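Local coordinates for protein-glutamine gamma-glutamyltransferase 2 (Pagrus major, PDB 1G0D) that catalyses the cross-linking of peptide-bound glutamine to lysine side chains or other primary amines, probably in a calcium-dependent manner, at residues 34-39 / 132-137; 51-56 / 115-120; 231-236 / 267-272; 475-480 / 561-566. One frame throughout, in Å; residues are numbered along the deposited sequence.

Interaction 1: residues 34-39 / 132-137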
loop_
_atom_site.group_PDB
_atom_site.type_symbol
_atom_site.label_atom_id
_atom_site.label_comp_id
_atom_site.label_asym_id
_atom_site.label_seq_id
_atom_site.Cartn_x
_atom_site.Cartn_y
_atom_site.Cartn_z
ATOM N N VAL A 34 -24.808 -3.284 -2.955
ATOM C CA VAL A 34 -25.258 -2.918 -1.625
ATOM C C VAL A 34 -24.224 -3.128 -0.493
ATOM O O VAL A 34 -23.290 -3.874 -0.685
ATOM C CB VAL A 34 -26.552 -3.778 -1.476
ATOM C CG1 VAL A 34 -26.556 -4.619 -0.199
ATOM C CG2 VAL A 34 -27.763 -2.892 -1.709
ATOM N N ARG A 35 -24.359 -2.469 0.662
ATOM C CA ARG A 35 -23.436 -2.691 1.807
ATOM C C ARG A 35 -24.257 -3.368 2.939
ATOM O O ARG A 35 -25.456 -3.139 3.037
ATOM C CB ARG A 35 -22.825 -1.373 2.287
ATOM C CG ARG A 35 -22.101 -0.629 1.174
ATOM C CD ARG A 35 -21.142 0.425 1.688
ATOM N NE ARG A 35 -20.396 1.050 0.596
ATOM C CZ ARG A 35 -19.100 0.836 0.298
ATOM N NH1 ARG A 35 -18.353 -0.021 0.988
ATOM N NH2 ARG A 35 -18.530 1.520 -0.687
ATOM N N ARG A 36 -23.633 -4.201 3.774
ATOM C CA ARG A 36 -24.345 -4.944 4.831
ATOM C C ARG A 36 -24.850 -4.202 6.051
ATOM O O ARG A 36 -24.303 -3.191 6.439
ATOM C CB ARG A 36 -23.495 -6.124 5.312
ATOM C CG ARG A 36 -22.356 -5.753 6.188
ATOM C CD ARG A 36 -21.271 -6.850 6.208
ATOM N NE ARG A 36 -20.302 -6.638 7.300
ATOM C CZ ARG A 36 -19.499 -7.579 7.799
ATOM N NH1 ARG A 36 -19.526 -8.808 7.318
ATOM N NH2 ARG A 36 -18.710 -7.311 8.833
ATOM N N GLY A 37 -25.904 -4.722 6.659
ATOM C CA GLY A 37 -26.453 -4.096 7.844
ATOM C C GLY A 37 -27.347 -2.908 7.545
ATOM O O GLY A 37 -27.902 -2.303 8.461
ATOM N N GLN A 38 -27.488 -2.585 6.257
ATOM C CA GLN A 38 -28.294 -1.461 5.764
ATOM C C GLN A 38 -29.347 -2.010 4.780
ATOM O O GLN A 38 -29.023 -2.712 3.826
ATOM C CB GLN A 38 -27.365 -0.469 5.065
ATOM C CG GLN A 38 -28.009 0.820 4.631
ATOM C CD GLN A 38 -27.037 1.750 3.930
ATOM O OE1 GLN A 38 -25.872 1.823 4.309
ATOM N NE2 GLN A 38 -27.513 2.466 2.894
ATOM N N PRO A 39 -30.618 -1.653 4.971
ATOM C CA PRO A 39 -31.667 -2.150 4.090
ATOM C C PRO A 39 -31.659 -1.627 2.679
ATOM O O PRO A 39 -31.141 -0.545 2.416
ATOM C CB PRO A 39 -32.942 -1.746 4.809
ATOM C CG PRO A 39 -32.559 -0.485 5.500
ATOM C CD PRO A 39 -31.151 -0.737 5.985
ATOM N N MET A 132 -22.542 -7.647 -2.245
ATOM C CA MET A 132 -22.571 -7.147 -0.886
ATOM C C MET A 132 -21.154 -6.869 -0.374
ATOM O O MET A 132 -20.287 -7.742 -0.426
ATOM C CB MET A 132 -23.252 -8.171 0.009
ATOM C CG MET A 132 -23.241 -7.793 1.466
ATOM S SD MET A 132 -24.678 -6.796 1.906
ATOM C CE MET A 132 -25.985 -8.006 1.816
ATOM N N LEU A 133 -20.940 -5.654 0.122
ATOM C CA LEU A 133 -19.653 -5.193 0.655
ATOM C C LEU A 133 -19.714 -4.936 2.185
ATOM O O LEU A 133 -20.765 -5.024 2.802
ATOM C CB LEU A 133 -19.255 -3.881 -0.038
ATOM C CG LEU A 133 -18.895 -3.776 -1.525
ATOM C CD1 LEU A 133 -18.954 -5.099 -2.241
ATOM C CD2 LEU A 133 -19.809 -2.804 -2.122
ATOM N N PHE A 134 -18.573 -4.604 2.780
ATOM C CA PHE A 134 -18.486 -4.320 4.205
ATOM C C PHE A 134 -19.125 -2.932 4.405
ATOM O O PHE A 134 -19.124 -2.112 3.496
ATOM C CB PHE A 134 -17.005 -4.304 4.630
ATOM C CG PHE A 134 -16.420 -5.677 4.838
ATOM C CD1 PHE A 134 -15.541 -6.229 3.906
ATOM C CD2 PHE A 134 -16.786 -6.446 5.932
ATOM C CE1 PHE A 134 -15.050 -7.532 4.065
ATOM C CE2 PHE A 134 -16.300 -7.754 6.100
ATOM C CZ PHE A 134 -15.440 -8.295 5.171
ATOM N N ASN A 135 -19.650 -2.657 5.597
ATOM C CA ASN A 135 -20.312 -1.385 5.877
ATOM C C ASN A 135 -19.756 -0.674 7.095
ATOM O O ASN A 135 -20.285 -0.836 8.193
ATOM C CB ASN A 135 -21.788 -1.637 6.130
ATOM C CG ASN A 135 -22.622 -0.442 5.831
ATOM O OD1 ASN A 135 -22.095 0.653 5.659
ATOM N ND2 ASN A 135 -23.933 -0.623 5.755
ATOM N N PRO A 136 -18.672 0.112 6.931
ATOM C CA PRO A 136 -18.101 0.828 8.075
ATOM C C PRO A 136 -18.947 1.995 8.562
ATOM O O PRO A 136 -18.569 2.656 9.518
ATOM C CB PRO A 136 -16.729 1.301 7.581
ATOM C CG PRO A 136 -16.746 1.180 6.137
ATOM C CD PRO A 136 -17.897 0.311 5.704
ATOM N N TRP A 137 -20.072 2.268 7.901
ATOM C CA TRP A 137 -20.940 3.344 8.346
ATOM C C TRP A 137 -22.072 2.799 9.198
ATOM O O TRP A 137 -22.808 3.571 9.798
ATOM C CB TRP A 137 -21.565 4.047 7.179
ATOM C CG TRP A 137 -20.633 4.825 6.402
ATOM C CD1 TRP A 137 -20.251 6.104 6.632
ATOM C CD2 TRP A 137 -19.941 4.392 5.230
ATOM N NE1 TRP A 137 -19.346 6.512 5.667
ATOM C CE2 TRP A 137 -19.135 5.480 4.797
ATOM C CE3 TRP A 137 -19.919 3.188 4.500
ATOM C CZ2 TRP A 137 -18.306 5.397 3.656
ATOM C CZ3 TRP A 137 -19.081 3.109 3.363
ATOM C CH2 TRP A 137 -18.291 4.211 2.963
HETATM O O HOH W 1 -23.341 2.569 3.926
#

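Interaction 2: residues 51-56 / 115-120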
loop_
_atom_site.group_PDB
_atom_site.type_symbol
_atom_site.label_atom_id
_atom_site.label_comp_id
_atom_site.label_asym_id
_atom_site.label_seq_id
_atom_site.Cartn_x
_atom_site.Cartn_y
_atom_site.Cartn_z
ATOM N N PRO A 51 -52.545 -14.075 -5.981
ATOM C CA PRO A 51 -53.722 -14.940 -5.857
ATOM C C PRO A 51 -54.051 -15.141 -4.379
ATOM O O PRO A 51 -53.230 -15.638 -3.620
ATOM C CB PRO A 51 -53.288 -16.223 -6.543
ATOM C CG PRO A 51 -52.248 -15.780 -7.537
ATOM C CD PRO A 51 -51.528 -14.650 -6.880
ATOM N N PRO A 52 -55.273 -14.795 -3.965
ATOM C CA PRO A 52 -55.803 -14.898 -2.606
ATOM C C PRO A 52 -54.954 -15.544 -1.500
ATOM O O PRO A 52 -54.382 -14.843 -0.653
ATOM C CB PRO A 52 -57.148 -15.583 -2.820
ATOM C CG PRO A 52 -57.586 -15.052 -4.243
ATOM C CD PRO A 52 -56.356 -14.383 -4.878
ATOM N N LYS A 53 -54.873 -16.872 -1.492
ATOM C CA LYS A 53 -54.108 -17.525 -0.445
ATOM C C LYS A 53 -52.640 -17.762 -0.816
ATOM O O LYS A 53 -51.974 -18.649 -0.277
ATOM C CB LYS A 53 -54.796 -18.833 -0.051
ATOM C CG LYS A 53 -56.180 -18.638 0.609
ATOM C CD LYS A 53 -56.947 -19.974 0.770
ATOM C CE LYS A 53 -58.304 -19.812 1.470
ATOM N NZ LYS A 53 -58.852 -21.138 1.884
ATOM N N HIS A 54 -52.140 -16.929 -1.723
ATOM C CA HIS A 54 -50.761 -17.001 -2.189
ATOM C C HIS A 54 -49.893 -15.950 -1.494
ATOM O O HIS A 54 -50.321 -14.816 -1.294
ATOM C CB HIS A 54 -50.721 -16.778 -3.695
ATOM C CG HIS A 54 -51.184 -17.958 -4.478
ATOM N ND1 HIS A 54 -51.809 -19.036 -3.892
ATOM C CD2 HIS A 54 -51.075 -18.252 -5.794
ATOM C CE1 HIS A 54 -52.065 -19.948 -4.815
ATOM N NE2 HIS A 54 -51.628 -19.496 -5.976
ATOM N N HIS A 55 -48.666 -16.311 -1.146
ATOM C CA HIS A 55 -47.807 -15.365 -0.470
ATOM C C HIS A 55 -46.415 -15.383 -1.062
ATOM O O HIS A 55 -46.077 -16.304 -1.768
ATOM C CB HIS A 55 -47.772 -15.703 1.022
ATOM C CG HIS A 55 -46.886 -16.860 1.366
ATOM N ND1 HIS A 55 -47.113 -18.136 0.903
ATOM C CD2 HIS A 55 -45.741 -16.926 2.088
ATOM C CE1 HIS A 55 -46.148 -18.937 1.317
ATOM N NE2 HIS A 55 -45.302 -18.227 2.038
ATOM N N LEU A 56 -45.612 -14.352 -0.790
ATOM C CA LEU A 56 -44.233 -14.298 -1.307
ATOM C C LEU A 56 -43.235 -14.983 -0.356
ATOM O O LEU A 56 -43.402 -14.989 0.871
ATOM C CB LEU A 56 -43.760 -12.842 -1.569
ATOM C CG LEU A 56 -44.389 -11.972 -2.667
ATOM C CD1 LEU A 56 -43.594 -10.688 -2.878
ATOM C CD2 LEU A 56 -44.470 -12.767 -3.932
ATOM N N MET A 115 -45.990 -18.544 -3.765
ATOM C CA MET A 115 -46.478 -19.880 -3.498
ATOM C C MET A 115 -47.881 -20.087 -3.039
ATOM O O MET A 115 -48.479 -19.232 -2.380
ATOM C CB MET A 115 -45.608 -20.536 -2.476
ATOM C CG MET A 115 -44.245 -20.750 -2.963
ATOM S SD MET A 115 -43.192 -20.755 -1.584
ATOM C CE MET A 115 -44.377 -21.200 -0.211
ATOM N N SER A 116 -48.363 -21.285 -3.359
ATOM C CA SER A 116 -49.687 -21.765 -2.998
ATOM C C SER A 116 -49.742 -21.858 -1.474
ATOM O O SER A 116 -48.717 -22.021 -0.832
ATOM C CB SER A 116 -49.878 -23.146 -3.604
ATOM O OG SER A 116 -51.190 -23.628 -3.396
ATOM N N PRO A 117 -50.935 -21.754 -0.871
ATOM C CA PRO A 117 -51.016 -21.845 0.593
ATOM C C PRO A 117 -50.704 -23.229 1.165
ATOM O O PRO A 117 -50.594 -23.382 2.382
ATOM C CB PRO A 117 -52.454 -21.425 0.908
ATOM C CG PRO A 117 -53.209 -21.767 -0.310
ATOM C CD PRO A 117 -52.259 -21.533 -1.474
ATOM N N ASP A 118 -50.556 -24.231 0.294
ATOM C CA ASP A 118 -50.266 -25.612 0.721
ATOM C C ASP A 118 -48.776 -25.933 0.848
ATOM O O ASP A 118 -48.389 -26.911 1.506
ATOM C CB ASP A 118 -50.883 -26.605 -0.259
ATOM C CG ASP A 118 -50.127 -26.665 -1.562
ATOM O OD1 ASP A 118 -49.823 -27.795 -2.012
ATOM O OD2 ASP A 118 -49.836 -25.582 -2.129
ATOM N N GLY A 119 -47.952 -25.122 0.190
ATOM C CA GLY A 119 -46.515 -25.311 0.241
ATOM C C GLY A 119 -45.862 -25.522 -1.107
ATOM O O GLY A 119 -44.775 -26.095 -1.187
ATOM N N HIS A 120 -46.507 -25.080 -2.178
ATOM C CA HIS A 120 -45.883 -25.271 -3.462
ATOM C C HIS A 120 -45.772 -24.024 -4.315
ATOM O O HIS A 120 -46.689 -23.211 -4.390
ATOM C CB HIS A 120 -46.548 -26.442 -4.207
ATOM C CG HIS A 120 -47.783 -26.081 -4.971
ATOM N ND1 HIS A 120 -49.051 -26.386 -4.521
ATOM C CD2 HIS A 120 -47.947 -25.526 -6.197
ATOM C CE1 HIS A 120 -49.942 -26.037 -5.431
ATOM N NE2 HIS A 120 -49.297 -25.511 -6.460
#

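Interaction 3: residues 231-236 / 267-272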
loop_
_atom_site.group_PDB
_atom_site.type_symbol
_atom_site.label_atom_id
_atom_site.label_comp_id
_atom_site.label_asym_id
_atom_site.label_seq_id
_atom_site.Cartn_x
_atom_site.Cartn_y
_atom_site.Cartn_z
ATOM N N VAL A 231 -1.361 -12.005 -6.977
ATOM C CA VAL A 231 -1.599 -10.939 -7.930
ATOM C C VAL A 231 -0.335 -10.406 -8.564
ATOM O O VAL A 231 -0.339 -10.049 -9.751
ATOM C CB VAL A 231 -2.356 -9.782 -7.272
ATOM C CG1 VAL A 231 -2.444 -8.501 -8.227
ATOM C CG2 VAL A 231 -3.688 -10.296 -6.901
ATOM N N LEU A 232 0.743 -10.343 -7.784
ATOM C CA LEU A 232 2.005 -9.823 -8.290
ATOM C C LEU A 232 3.174 -10.737 -8.004
ATOM O O LEU A 232 3.189 -11.493 -7.033
ATOM C CB LEU A 232 2.319 -8.484 -7.645
ATOM C CG LEU A 232 1.597 -7.226 -8.113
ATOM C CD1 LEU A 232 1.632 -6.190 -7.000
ATOM C CD2 LEU A 232 2.257 -6.703 -9.388
ATOM N N THR A 233 4.180 -10.625 -8.857
ATOM C CA THR A 233 5.403 -11.376 -8.718
ATOM C C THR A 233 6.406 -10.354 -8.168
ATOM O O THR A 233 6.504 -9.230 -8.676
ATOM C CB THR A 233 5.849 -11.903 -10.110
ATOM O OG1 THR A 233 5.031 -13.021 -10.473
ATOM C CG2 THR A 233 7.283 -12.347 -10.094
ATOM N N GLY A 234 7.138 -10.711 -7.119
ATOM C CA GLY A 234 8.101 -9.763 -6.597
ATOM C C GLY A 234 9.466 -9.920 -7.242
ATOM O O GLY A 234 9.909 -11.037 -7.511
ATOM N N ARG A 235 10.124 -8.797 -7.521
ATOM C CA ARG A 235 11.468 -8.801 -8.082
ATOM C C ARG A 235 12.164 -7.662 -7.351
ATOM O O ARG A 235 11.873 -6.488 -7.591
ATOM C CB ARG A 235 11.466 -8.489 -9.561
ATOM C CG ARG A 235 12.863 -8.519 -10.188
ATOM C CD ARG A 235 13.143 -9.931 -10.656
ATOM N NE ARG A 235 13.791 -9.955 -11.953
ATOM C CZ ARG A 235 13.702 -10.971 -12.807
ATOM N NH1 ARG A 235 14.329 -10.902 -13.965
ATOM N NH2 ARG A 235 12.991 -12.053 -12.507
ATOM N N TRP A 236 13.089 -8.018 -6.465
ATOM C CA TRP A 236 13.779 -7.049 -5.660
ATOM C C TRP A 236 14.961 -6.381 -6.297
ATOM O O TRP A 236 15.488 -5.416 -5.738
ATOM C CB TRP A 236 14.110 -7.689 -4.312
ATOM C CG TRP A 236 12.808 -8.211 -3.696
ATOM C CD1 TRP A 236 12.310 -9.469 -3.818
ATOM C CD2 TRP A 236 11.752 -7.428 -3.071
ATOM N NE1 TRP A 236 11.008 -9.524 -3.329
ATOM C CE2 TRP A 236 10.650 -8.291 -2.872
ATOM C CE3 TRP A 236 11.637 -6.090 -2.675
ATOM C CZ2 TRP A 236 9.460 -7.862 -2.297
ATOM C CZ3 TRP A 236 10.445 -5.668 -2.096
ATOM C CH2 TRP A 236 9.376 -6.557 -1.916
ATOM N N VAL A 267 1.419 -10.828 -11.812
ATOM C CA VAL A 267 1.899 -9.763 -12.678
ATOM C C VAL A 267 3.341 -9.447 -12.383
ATOM O O VAL A 267 3.712 -9.367 -11.217
ATOM C CB VAL A 267 1.050 -8.519 -12.458
ATOM C CG1 VAL A 267 1.548 -7.371 -13.302
ATOM C CG2 VAL A 267 -0.406 -8.848 -12.758
ATOM N N LYS A 268 4.159 -9.295 -13.425
ATOM C CA LYS A 268 5.571 -8.949 -13.233
ATOM C C LYS A 268 5.826 -7.448 -13.418
ATOM O O LYS A 268 5.612 -6.931 -14.510
ATOM C CB LYS A 268 6.424 -9.696 -14.242
ATOM C CG LYS A 268 6.402 -11.203 -14.107
ATOM C CD LYS A 268 7.559 -11.813 -14.882
ATOM C CE LYS A 268 7.293 -13.230 -15.249
ATOM N NZ LYS A 268 5.947 -13.306 -15.856
ATOM N N TYR A 269 6.321 -6.739 -12.403
ATOM C CA TYR A 269 6.712 -7.281 -11.093
ATOM C C TYR A 269 6.263 -6.280 -10.033
ATOM O O TYR A 269 5.744 -5.235 -10.341
ATOM C CB TYR A 269 8.253 -7.399 -10.989
ATOM C CG TYR A 269 8.948 -8.296 -12.023
ATOM C CD1 TYR A 269 9.017 -9.697 -11.872
ATOM C CD2 TYR A 269 9.554 -7.737 -13.134
ATOM C CE1 TYR A 269 9.686 -10.498 -12.835
ATOM C CE2 TYR A 269 10.212 -8.516 -14.086
ATOM C CZ TYR A 269 10.284 -9.888 -13.954
ATOM O OH TYR A 269 10.928 -10.604 -14.976
ATOM N N GLY A 270 6.510 -6.577 -8.779
ATOM C CA GLY A 270 6.145 -5.623 -7.764
ATOM C C GLY A 270 7.192 -5.580 -6.661
ATOM O O GLY A 270 8.063 -6.456 -6.559
ATOM N N GLN A 271 7.126 -4.522 -5.857
ATOM C CA GLN A 271 7.997 -4.354 -4.696
ATOM C C GLN A 271 7.092 -3.933 -3.518
ATOM O O GLN A 271 5.928 -3.610 -3.744
ATOM C CB GLN A 271 9.094 -3.340 -5.000
ATOM C CG GLN A 271 10.338 -4.059 -5.459
ATOM C CD GLN A 271 11.265 -3.225 -6.328
ATOM O OE1 GLN A 271 11.256 -1.976 -6.303
ATOM N NE2 GLN A 271 12.088 -3.923 -7.104
ATOM N N CYS A 272 7.604 -3.917 -2.284
ATOM C CA CYS A 272 6.757 -3.620 -1.132
ATOM C C CYS A 272 5.691 -2.534 -1.214
ATOM O O CYS A 272 4.541 -2.829 -0.890
ATOM C CB CYS A 272 7.583 -3.475 0.146
ATOM S SG CYS A 272 8.393 -1.957 0.368
HETATM O O HOH W 2 4.659 -14.420 -13.370
HETATM O O HOH W 3 10.989 -13.395 -14.479
#

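Interaction 4: residues 475-480 / 561-566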
loop_
_atom_site.group_PDB
_atom_site.type_symbol
_atom_site.label_atom_id
_atom_site.label_comp_id
_atom_site.label_asym_id
_atom_site.label_seq_id
_atom_site.Cartn_x
_atom_site.Cartn_y
_atom_site.Cartn_z
ATOM N N LEU A 475 30.072 12.936 14.525
ATOM C CA LEU A 475 30.170 12.704 13.086
ATOM C C LEU A 475 28.825 12.935 12.417
ATOM O O LEU A 475 27.798 12.588 12.972
ATOM C CB LEU A 475 30.646 11.258 12.848
ATOM C CG LEU A 475 31.441 10.830 11.606
ATOM C CD1 LEU A 475 32.487 11.847 11.202
ATOM C CD2 LEU A 475 32.090 9.499 11.903
ATOM N N SER A 476 28.834 13.521 11.224
ATOM C CA SER A 476 27.601 13.786 10.496
ATOM C C SER A 476 27.885 13.947 9.010
ATOM O O SER A 476 28.948 14.434 8.661
ATOM C CB SER A 476 26.942 15.060 11.036
ATOM O OG SER A 476 27.607 16.234 10.588
ATOM N N ILE A 477 26.954 13.528 8.150
ATOM C CA ILE A 477 27.100 13.632 6.690
ATOM C C ILE A 477 26.063 14.605 6.186
ATOM O O ILE A 477 24.942 14.601 6.680
ATOM C CB ILE A 477 26.884 12.258 5.995
ATOM C CG1 ILE A 477 27.956 11.281 6.464
ATOM C CG2 ILE A 477 26.984 12.384 4.499
ATOM C CD1 ILE A 477 27.518 9.865 6.420
ATOM N N LYS A 478 26.416 15.431 5.206
ATOM C CA LYS A 478 25.464 16.416 4.706
ATOM C C LYS A 478 25.515 16.596 3.216
ATOM O O LYS A 478 26.555 16.443 2.614
ATOM C CB LYS A 478 25.714 17.766 5.364
ATOM C CG LYS A 478 26.958 17.834 6.242
ATOM C CD LYS A 478 26.784 18.841 7.375
ATOM C CE LYS A 478 28.143 19.294 7.915
ATOM N NZ LYS A 478 28.008 20.313 9.007
ATOM N N HIS A 479 24.389 16.931 2.609
ATOM C CA HIS A 479 24.373 17.115 1.176
ATOM C C HIS A 479 23.305 18.100 0.725
ATOM O O HIS A 479 22.315 18.306 1.430
ATOM C CB HIS A 479 24.171 15.764 0.485
ATOM C CG HIS A 479 22.791 15.187 0.635
ATOM N ND1 HIS A 479 22.567 13.926 1.146
ATOM C CD2 HIS A 479 21.574 15.662 0.276
ATOM C CE1 HIS A 479 21.278 13.651 1.097
ATOM N NE2 HIS A 479 20.653 14.689 0.573
ATOM N N ALA A 480 23.498 18.682 -0.462
ATOM C CA ALA A 480 22.558 19.663 -1.037
ATOM C C ALA A 480 21.458 19.071 -1.919
ATOM O O ALA A 480 20.983 19.754 -2.830
ATOM C CB ALA A 480 23.325 20.702 -1.859
ATOM N N VAL A 561 26.260 6.767 1.855
ATOM C CA VAL A 561 27.555 7.261 2.306
ATOM C C VAL A 561 27.724 6.871 3.763
ATOM O O VAL A 561 26.775 6.976 4.537
ATOM C CB VAL A 561 27.629 8.785 2.198
ATOM C CG1 VAL A 561 28.976 9.289 2.708
ATOM C CG2 VAL A 561 27.406 9.197 0.754
ATOM N N LYS A 562 28.909 6.386 4.128
ATOM C CA LYS A 562 29.207 5.985 5.512
ATOM C C LYS A 562 30.485 6.636 6.014
ATOM O O LYS A 562 31.402 6.896 5.259
ATOM C CB LYS A 562 29.367 4.472 5.617
ATOM C CG LYS A 562 28.189 3.710 5.073
ATOM C CD LYS A 562 28.385 2.214 5.290
ATOM C CE LYS A 562 27.188 1.404 4.841
ATOM N NZ LYS A 562 27.282 0.033 5.394
ATOM N N ALA A 563 30.560 6.912 7.293
ATOM C CA ALA A 563 31.772 7.531 7.780
ATOM C C ALA A 563 32.079 6.862 9.093
ATOM O O ALA A 563 31.176 6.602 9.887
ATOM C CB ALA A 563 31.576 9.029 7.970
ATOM N N LEU A 564 33.347 6.536 9.294
ATOM C CA LEU A 564 33.793 5.888 10.527
ATOM C C LEU A 564 34.783 6.865 11.115
ATOM O O LEU A 564 35.566 7.472 10.391
ATOM C CB LEU A 564 34.513 4.580 10.203
ATOM C CG LEU A 564 34.398 3.353 11.092
ATOM C CD1 LEU A 564 35.674 3.195 11.856
ATOM C CD2 LEU A 564 33.201 3.445 12.006
ATOM N N LEU A 565 34.757 7.043 12.418
ATOM C CA LEU A 565 35.686 7.966 13.040
ATOM C C LEU A 565 36.287 7.173 14.155
ATOM O O LEU A 565 35.659 7.051 15.192
ATOM C CB LEU A 565 34.934 9.149 13.635
ATOM C CG LEU A 565 35.467 10.580 13.664
ATOM C CD1 LEU A 565 35.787 10.962 15.087
ATOM C CD2 LEU A 565 36.668 10.711 12.788
ATOM N N ASP A 566 37.461 6.586 13.969
ATOM C CA ASP A 566 37.981 5.870 15.101
ATOM C C ASP A 566 38.501 6.885 16.076
ATOM O O ASP A 566 39.576 7.481 15.921
ATOM C CB ASP A 566 39.046 4.866 14.746
ATOM C CG ASP A 566 38.905 3.608 15.573
ATOM O OD1 ASP A 566 39.025 2.494 15.000
ATOM O OD2 ASP A 566 38.650 3.751 16.800
#

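Interaction 1: residues 34-39 / 132-137
Asn135 turns its amide toward residues 36-38 because CG stands trans to the backbone N (chi1 -155°), and Arg36 sends its guanidinium toward Phe134 because CG sits between the backbone N and the carbonyl carbon (chi1 75°) and the chain beyond is extended. Asn135 ND2 donates to Arg36 O over 2.7 Å; the acceptor lies in the amide plane of the asparagine, while the donor stands above the carbonyl plane of Arg36. A weak second bond runs from ND2 to Gln38 OE1, and one water donates to both Gln38 OE1 and Asn135 OD1, at 2.7 and 2.9 Å, so the amides are linked weakly directly and again through the water; Gln38 NE2 is held by Ala21 O. This grip clasps the type II turn from Arg35 to Gln38, which follows a parallel beta ladder with Leu133 N bonded to Val34 O and Arg36 N to Leu133 O, each over 3.1 Å. On one face Val34 CG1 meets Met132 SD at 3.6 Å. Phe134 CD2 lies over the centre of the Arg36 guanidinium, 3.5 Å from Arg36 CZ, the planes 71° apart. The Arg35 guanidinium lies between Leu133 CD2, more distant, and Trp137 CZ3, toward the rim of the opposite face; NH1 bonds weakly to Phe134 O. Arg35 also binds His22 O and Arg23 O, and Arg36 forms a salt bridge with Asp141. Strand 33-35 forms the edge of a five-stranded sheet, beside strand 121-133, with helix 148-156 against Arg35 and Trp137 and helix 212-223 against Phe134.

Interaction 2: residues 51-56 / 115-120
The ring of His54 is laid against the backbone of the opposite segment: one face looks toward Met115 C and Ser116 N, while its edge meets Pro117 CD, 3.5 Å from ND1. On the same ring CE1 comes within 3.5 Å of Ser116 CA. A chi1 of -75°, with CG lying beside the backbone N, directs the imidazole there. Pro117 also reaches Lys53, its CG packing 3.3 Å from Lys53 CB, whereas the rest of the lysine chain leads away. His55 and Met115 run alongside each other in the same direction, and the methyl CE of Met115 closes on His55 CE1 at 3.3 Å, oblique to the ring; His55 NE2 is bonded to Glu57. His55 and Met115 form an antiparallel hydrogen-bonded pair, Met115 N to His55 O at 3.0 Å and His55 N to Met115 O at 3.2 Å. The pair joins the start of strand 55-62 to the end of strand 106-115 in the N-terminal beta-sandwich domain, where the type I turn from Ser116 to Gly119 leads into strand 121-133. Were His54 replaced by alanine, the packing on Ser116 N and Pro117 CD would be lost, which is likely to open a gap between the turn and strand 55-62. Just past the turn, His120 ND1 donates almost straight to Asp118 OD1, which accepts through its syn lone pair and lies in the imidazole plane.

Interaction 3: residues 231-236 / 267-272
Residues 231-236 and 267-272 pair as parallel strands on the approach to helix 272-286, whose first residue is the active-site Cys272. Val267 N bonds to Val231 O, Thr233 N to Val267 O, Gly270 N to Thr233 O (2.7 Å) and Arg235 N to Gly270 O. The chain turns a corner at Lys268, and the peptide before Tyr269 is cis. The Tyr269 ring is covered on both faces: Lys268 CB lies over the centre of one, and Arg235 covers the other, its CB 3.5 Å from Tyr269 CG. The guanidinium, 30° from the ring plane, has Tyr269 OH over its face, toward the rim, 3.5 Å from Arg235 CZ. The tyrosine hydroxyl is bound to Asp242 N and shares a water with Arg235 NH2, whose bond to it is weak, while Arg235 NH1 binds Pro239 O. A serine replacing Tyr269 would probably strip Arg235 of the ring its chain lies along and leave Asp242 N without the phenol oxygen. As in papain-like enzymes, the nucleophilic cysteine begins a helix, and Gln271, at the N-cap position, is held by NE2, which donates to Arg235 O at 2.6 Å, in the carbonyl plane, and also bonds to Tyr240 OH. Gln271 CG meets Trp236 CE3 at 3.7 Å, the side chains passing in opposite directions. Trp236 CH2 reaches Cys272 N at 3.2 Å, near where His332 and Tyr515 approach the cysteine.

Interaction 4: residues 475-480 / 561-566
Leu475 directs its side chain from one beta strand onto Ala563 and Leu565 of another. CB starts toward the opposite strand, and CG, trans to the backbone N (chi1 -152°), comes within 4.1 Å of Ala563 CB. The branches then divide. CD1 goes to Leu565 CG, also 4.1 Å away, while CD2 drops closer to the backbone of the partner strand, 3.3 Å from Leu565 CB and 3.6 Å from Ala563 O. CD2 thus wedges between Ala563 CB and Leu565 CB, the two leucines crossing at a slant, and the packing there is tight. Ile477, two residues on and pointing the same way, repeats the pattern two residues earlier on the other strand, at Val561: CD1 comes within 3.5 Å of Val561 O and touches Val561 CG1 at 4.0 Å, with CG2 beside that same methyl. No hydrogen bond joins the segments; the contact is made of apolar side chains between strand axes that approach to 7.9 Å and run nearly antiparallel, at 154°. This is the interior of a beta sandwich, with alternate residues directed inward from each sheet. Ser476 and residues 477-480 are part of a probable GTP-binding site, which by similarity also takes in Ile580, against which Val561 packs. Strand 473-479 is the edge of its sheet, bonded to strand 488-496, whose Val492 and Val494 touch Leu475; strand 558-566 lies in the facing sheet between strands 573-581 and 502-513, and Leu506 of strand 502-513 touches Leu475 and Leu565.

In the fold
From the N terminus, interaction 1 closes the first long loop, joining residues 34-39 to 132-137. Interaction 2 is nested inside it and ties 51-56 to 115-120; both contacts reach the same mixed sheet of the N-terminal domain, at places whose centres are about 32 Å apart. Interaction 3 then closes a separate, shorter loop, 231-236 with 267-272, within the catalytic core. Interaction 4 follows in series, joining the facing sheets of a beta sandwich further along the chain. None of the loops cross. Interactions 2 and 4 lie on opposite sides of the chain's centre, about 85 Å apart between centres, with interaction 3 nearest that centre.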